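MbSHANK1 protein (Monosiga brevicollis, PDB 6X23) is a probable scaffold protein of the SHANK type whose PDZ domain, the part studied here, binds a GIRK3 peptide. Local coordinates at residues D63-L66 with D72-F75; L66-V71 with D83-S88. All blocks are in the same frame, centred on the assembly; numbering follows the deposited sequence.

Contact 1: residues D63-L66 with D72-F75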
loop_
_atom_site.group_PDB
_atom_site.type_symbol
_atom_site.label_atom_id
_atom_site.label_comp_id
_atom_site.label_asym_id
_atom_site.label_seq_id
_atom_site.Cartn_x
_atom_site.Cartn_y
_atom_site.Cartn_z
ATOM N N ASP A 63 -6.485 -1.797 3.831
ATOM C CA ASP A 63 -5.960 -2.521 2.682
ATOM C C ASP A 63 -4.569 -3.043 3.001
ATOM O O ASP A 63 -3.704 -2.292 3.458
ATOM C CB ASP A 63 -5.899 -1.622 1.446
ATOM C CG ASP A 63 -7.249 -1.381 0.810
ATOM O OD1 ASP A 63 -8.221 -2.148 1.022
ATOM O OD2 ASP A 63 -7.335 -0.402 0.057
ATOM N N ARG A 64 -4.362 -4.328 2.762
ATOM C CA ARG A 64 -3.094 -4.992 3.031
ATOM C C ARG A 64 -2.365 -5.238 1.720
ATOM O O ARG A 64 -2.957 -5.737 0.763
ATOM C CB ARG A 64 -3.312 -6.314 3.771
ATOM C CG ARG A 64 -2.046 -7.135 3.913
ATOM C CD ARG A 64 -2.247 -8.260 4.903
ATOM N NE ARG A 64 -3.265 -9.203 4.470
ATOM C CZ ARG A 64 -2.999 -10.246 3.702
ATOM N NH1 ARG A 64 -1.755 -10.451 3.294
ATOM N NH2 ARG A 64 -3.969 -11.078 3.347
ATOM N N LEU A 65 -1.081 -4.909 1.694
ATOM C CA LEU A 65 -0.280 -4.937 0.484
ATOM C C LEU A 65 0.103 -6.368 0.136
ATOM O O LEU A 65 0.709 -7.072 0.950
ATOM C CB LEU A 65 0.964 -4.084 0.689
ATOM C CG LEU A 65 1.755 -3.780 -0.579
ATOM C CD1 LEU A 65 0.830 -3.386 -1.740
ATOM C CD2 LEU A 65 2.758 -2.677 -0.312
ATOM N N LEU A 66 -0.242 -6.803 -1.071
ATOM C CA LEU A 66 0.136 -8.118 -1.550
ATOM C C LEU A 66 1.144 -8.061 -2.690
ATOM O O LEU A 66 2.135 -8.796 -2.677
ATOM C CB LEU A 66 -1.108 -8.872 -1.998
ATOM C CG LEU A 66 -1.874 -9.722 -0.980
ATOM C CD1 LEU A 66 -2.069 -9.023 0.350
ATOM C CD2 LEU A 66 -3.235 -10.082 -1.574
ATOM N N ASP A 72 5.248 -10.163 -5.983
ATOM C CA ASP A 72 4.809 -10.506 -4.631
ATOM C C ASP A 72 5.684 -9.807 -3.602
ATOM O O ASP A 72 6.900 -10.012 -3.571
ATOM C CB ASP A 72 4.869 -12.017 -4.423
ATOM C CG ASP A 72 4.381 -12.434 -3.041
ATOM O OD1 ASP A 72 4.160 -11.562 -2.163
ATOM O OD2 ASP A 72 4.244 -13.656 -2.824
ATOM N N VAL A 73 5.064 -9.010 -2.738
ATOM C CA VAL A 73 5.792 -8.247 -1.732
ATOM C C VAL A 73 5.185 -8.480 -0.360
ATOM O O VAL A 73 5.340 -7.648 0.541
ATOM C CB VAL A 73 5.790 -6.741 -2.058
ATOM C CG1 VAL A 73 6.426 -6.490 -3.421
ATOM C CG2 VAL A 73 4.369 -6.173 -1.988
ATOM N N SER A 74 4.483 -9.603 -0.198
ATOM C CA SER A 74 3.781 -9.881 1.049
ATOM C C SER A 74 4.718 -10.304 2.181
ATOM O O SER A 74 4.333 -10.246 3.351
ATOM C CB SER A 74 2.745 -10.965 0.797
ATOM O OG SER A 74 3.309 -11.985 -0.015
ATOM N N PHE A 75 5.945 -10.697 1.857
ATOM C CA PHE A 75 6.907 -11.247 2.802
ATOM C C PHE A 75 8.160 -10.383 2.918
ATOM O O PHE A 75 9.239 -10.896 3.201
ATOM C CB PHE A 75 7.299 -12.657 2.377
ATOM C CG PHE A 75 8.106 -12.698 1.108
ATOM C CD1 PHE A 75 7.563 -12.266 -0.101
ATOM C CD2 PHE A 75 9.403 -13.182 1.114
ATOM C CE1 PHE A 75 8.304 -12.305 -1.277
ATOM C CE2 PHE A 75 10.142 -13.233 -0.054
ATOM C CZ PHE A 75 9.593 -12.789 -1.249
#

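Contact 2: residues L66-V71 with D83-S88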
loop_
_atom_site.group_PDB
_atom_site.type_symbol
_atom_site.label_atom_id
_atom_site.label_comp_id
_atom_site.label_asym_id
_atom_site.label_seq_id
_atom_site.Cartn_x
_atom_site.Cartn_y
_atom_site.Cartn_z
ATOM N N LEU A 66 -0.242 -6.803 -1.071
ATOM C CA LEU A 66 0.136 -8.118 -1.550
ATOM C C LEU A 66 1.144 -8.061 -2.690
ATOM O O LEU A 66 2.135 -8.796 -2.677
ATOM C CB LEU A 66 -1.108 -8.872 -1.998
ATOM C CG LEU A 66 -1.874 -9.722 -0.980
ATOM C CD1 LEU A 66 -2.069 -9.023 0.350
ATOM C CD2 LEU A 66 -3.235 -10.082 -1.574
ATOM N N GLU A 67 0.910 -7.228 -3.700
ATOM C CA GLU A 67 1.812 -7.152 -4.842
ATOM C C GLU A 67 2.105 -5.692 -5.150
ATOM O O GLU A 67 1.228 -4.830 -5.064
ATOM C CB GLU A 67 1.245 -7.820 -6.109
ATOM C CG GLU A 67 0.853 -9.300 -5.990
ATOM C CD GLU A 67 0.359 -9.874 -7.318
ATOM O OE1 GLU A 67 0.253 -9.107 -8.306
ATOM O OE2 GLU A 67 0.061 -11.092 -7.376
ATOM N N LEU A 68 3.345 -5.439 -5.533
ATOM C CA LEU A 68 3.829 -4.137 -5.953
ATOM C C LEU A 68 4.379 -4.324 -7.354
ATOM O O LEU A 68 5.325 -5.090 -7.543
ATOM C CB LEU A 68 4.909 -3.648 -4.992
ATOM C CG LEU A 68 5.721 -2.406 -5.318
ATOM C CD1 LEU A 68 4.793 -1.233 -5.308
ATOM C CD2 LEU A 68 6.769 -2.248 -4.255
ATOM N N ASN A 69 3.773 -3.658 -8.331
ATOM C CA ASN A 69 4.170 -3.784 -9.733
ATOM C C ASN A 69 4.278 -5.254 -10.142
ATOM O O ASN A 69 5.289 -5.720 -10.673
ATOM C CB ASN A 69 5.472 -3.030 -10.002
ATOM C CG ASN A 69 5.302 -1.483 -9.926
ATOM O OD1 ASN A 69 4.197 -0.939 -10.066
ATOM N ND2 ASN A 69 6.417 -0.781 -9.731
ATOM N N GLY A 70 3.231 -5.999 -9.851
ATOM C CA GLY A 70 3.209 -7.394 -10.238
ATOM C C GLY A 70 4.268 -8.253 -9.598
ATOM O O GLY A 70 4.524 -9.355 -10.087
ATOM N N VAL A 71 4.907 -7.786 -8.523
ATOM C CA VAL A 71 5.837 -8.602 -7.746
ATOM C C VAL A 71 5.186 -8.904 -6.407
ATOM O O VAL A 71 4.630 -8.004 -5.769
ATOM C CB VAL A 71 7.190 -7.895 -7.551
ATOM C CG1 VAL A 71 8.128 -8.744 -6.725
ATOM C CG2 VAL A 71 7.812 -7.600 -8.877
ATOM N N ASP A 83 10.907 1.608 -0.002
ATOM C CA ASP A 83 11.900 2.098 -0.953
ATOM C C ASP A 83 11.462 1.839 -2.384
ATOM O O ASP A 83 11.572 2.723 -3.239
ATOM C CB ASP A 83 13.259 1.458 -0.687
ATOM C CG ASP A 83 13.987 2.095 0.484
ATOM O OD1 ASP A 83 13.613 3.223 0.912
ATOM O OD2 ASP A 83 14.939 1.450 0.975
ATOM N N GLU A 84 10.948 0.639 -2.657
ATOM C CA GLU A 84 10.486 0.330 -4.003
ATOM C C GLU A 84 9.246 1.140 -4.356
ATOM O O GLU A 84 9.069 1.551 -5.514
ATOM C CB GLU A 84 10.221 -1.170 -4.135
ATOM C CG GLU A 84 11.498 -2.006 -4.261
ATOM C CD GLU A 84 12.284 -1.696 -5.529
ATOM O OE1 GLU A 84 12.117 -2.417 -6.544
ATOM O OE2 GLU A 84 13.070 -0.724 -5.520
ATOM N N ILE A 85 8.386 1.403 -3.382
ATOM C CA ILE A 85 7.273 2.298 -3.662
ATOM C C ILE A 85 7.795 3.669 -4.090
ATOM O O ILE A 85 7.347 4.234 -5.094
ATOM C CB ILE A 85 6.335 2.366 -2.448
ATOM C CG1 ILE A 85 5.536 1.053 -2.387
ATOM C CG2 ILE A 85 5.452 3.603 -2.556
ATOM C CD1 ILE A 85 4.621 0.899 -1.201
ATOM N N LYS A 86 8.794 4.194 -3.381
ATOM C CA LYS A 86 9.327 5.503 -3.754
ATOM C C LYS A 86 10.075 5.468 -5.080
ATOM O O LYS A 86 10.154 6.509 -5.760
ATOM C CB LYS A 86 10.244 6.040 -2.653
ATOM C CG LYS A 86 9.514 6.258 -1.336
ATOM C CD LYS A 86 10.470 6.329 -0.167
ATOM C CE LYS A 86 9.991 7.378 0.817
ATOM N NZ LYS A 86 10.418 7.107 2.222
ATOM N N ARG A 87 10.612 4.295 -5.464
ATOM C CA ARG A 87 11.425 4.136 -6.658
ATOM C C ARG A 87 10.604 3.750 -7.877
ATOM O O ARG A 87 11.169 3.581 -8.982
ATOM C CB ARG A 87 12.511 3.106 -6.398
ATOM C CG ARG A 87 13.592 3.666 -5.520
ATOM C CD ARG A 87 14.654 2.624 -5.187
ATOM N NE ARG A 87 15.366 2.195 -6.381
ATOM C CZ ARG A 87 16.352 2.884 -6.927
ATOM N NH1 ARG A 87 16.718 4.023 -6.353
ATOM N NH2 ARG A 87 16.971 2.437 -8.026
ATOM N N SER A 88 9.284 3.616 -7.697
ATOM C CA SER A 88 8.403 3.154 -8.761
ATOM C C SER A 88 8.203 4.212 -9.825
ATOM O O SER A 88 7.711 3.889 -10.912
ATOM C CB SER A 88 7.055 2.739 -8.191
ATOM O OG SER A 88 6.262 2.126 -9.179
#

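Contact 1: residues D63-L66 with D72-F75
The carbonyl oxygen of Leu66 receives the amide of Val73, with Val73 N 2.9 Å from Leu66 O and an N-H...O angle of 175°. The bond is straight at the hydrogen but bent at the acceptor, where the C=O...N angle is 148°. Beside it, Asp72 OD1 lies 3.5 Å from Leu66 O as a second acceptor, with no bond between the two. The donor to this carboxylate oxygen is in its own segment, where Ser74 N reaches Asp72 OD1 at 2.8 Å, nearly along the C-O axis. This is an Asx turn: with CG anti to the backbone N (chi1 -178°), the Asp72 carboxylate is carried over to the amide of Ser74. Ser74 OG also lies close to Asp72 OD1, but too close for its geometry to be trusted.

The pairing of Leu66 with Val73 extends the antiparallel ladder of strands 64-68 and 71-72 just past the end of the latter, at the edge of the PDZ sheet. On the inner side, Val73 CG2 sits against the Leu66 carbonyl, 3.5 Å from Leu66 O. It also meets Leu65, whose CG approaches Val73 CG2 to 3.8 Å with the two side chains inclined to each other. Leu65 is buried and also rests on Val81 and Phe94, which carries this apolar contact into the core between helix 78-87 and strand 91-99.

Contact 2: residues L66-V71 with D83-S88
Leu68 packs on Ile85 and on the CB of Glu84 in the tight half of this contact. Leu68 CG is anti to the backbone N (chi1 171°), which carries the branch toward the helix. Leu68 CD1 stops 3.8 Å from Ile85 CG1, while Leu68 CD2 meets Glu84 CB at 3.6 Å, the side chains of Leu68 and Glu84 crossing at about a right angle. Both Leu68 and Ile85 are buried, and Phe94 of strand 91-99 touches each of them.

The exposed side is thinner and polar, resting on one bond. Asn69, in the type I' turn from Leu68 to Val71, donates from ND2 to Ser88 OG at 3.0 Å, with an N-H...O angle of 167° and the acceptor only 8° out of the amide plane. Asn69 OD1 takes the amide of Ala93, which helps fix the flip of the amide, and Ser88 OG is also bonded to Val91 O. With an alanine at Ser88, Asn69 ND2 is likely to lose its acceptor and Val91 O its hydroxyl partner, loosening the tie between turn and helix end. Besides packing on Leu68, Ile85 touches an apolar side chain of the bound peptide, from the helix that borders the peptide-binding groove in PDZ domains.

How the contacts relate
From the N terminus the four segments run 63-66, 66-71, 72-75 and 83-88, with Leu66 shared by the first two. Contact 1 closes the short loop through the 68-71 turn, and contact 2 closes the longer path through 72-82 to the end of helix 78-87. Because 66-71 lies inside the first loop and 72-75 inside the second, the closures cross rather than nest. Their centres are about 10 Å apart, yet they touch: Val73 CG1 packs 3.6 Å from Leu68 CB, and Leu65 CD2 lies 4.1 Å from Ile85 CD1. Strand 64-68 is thereby tied to both the loop after strand 71-72 and the helix following it.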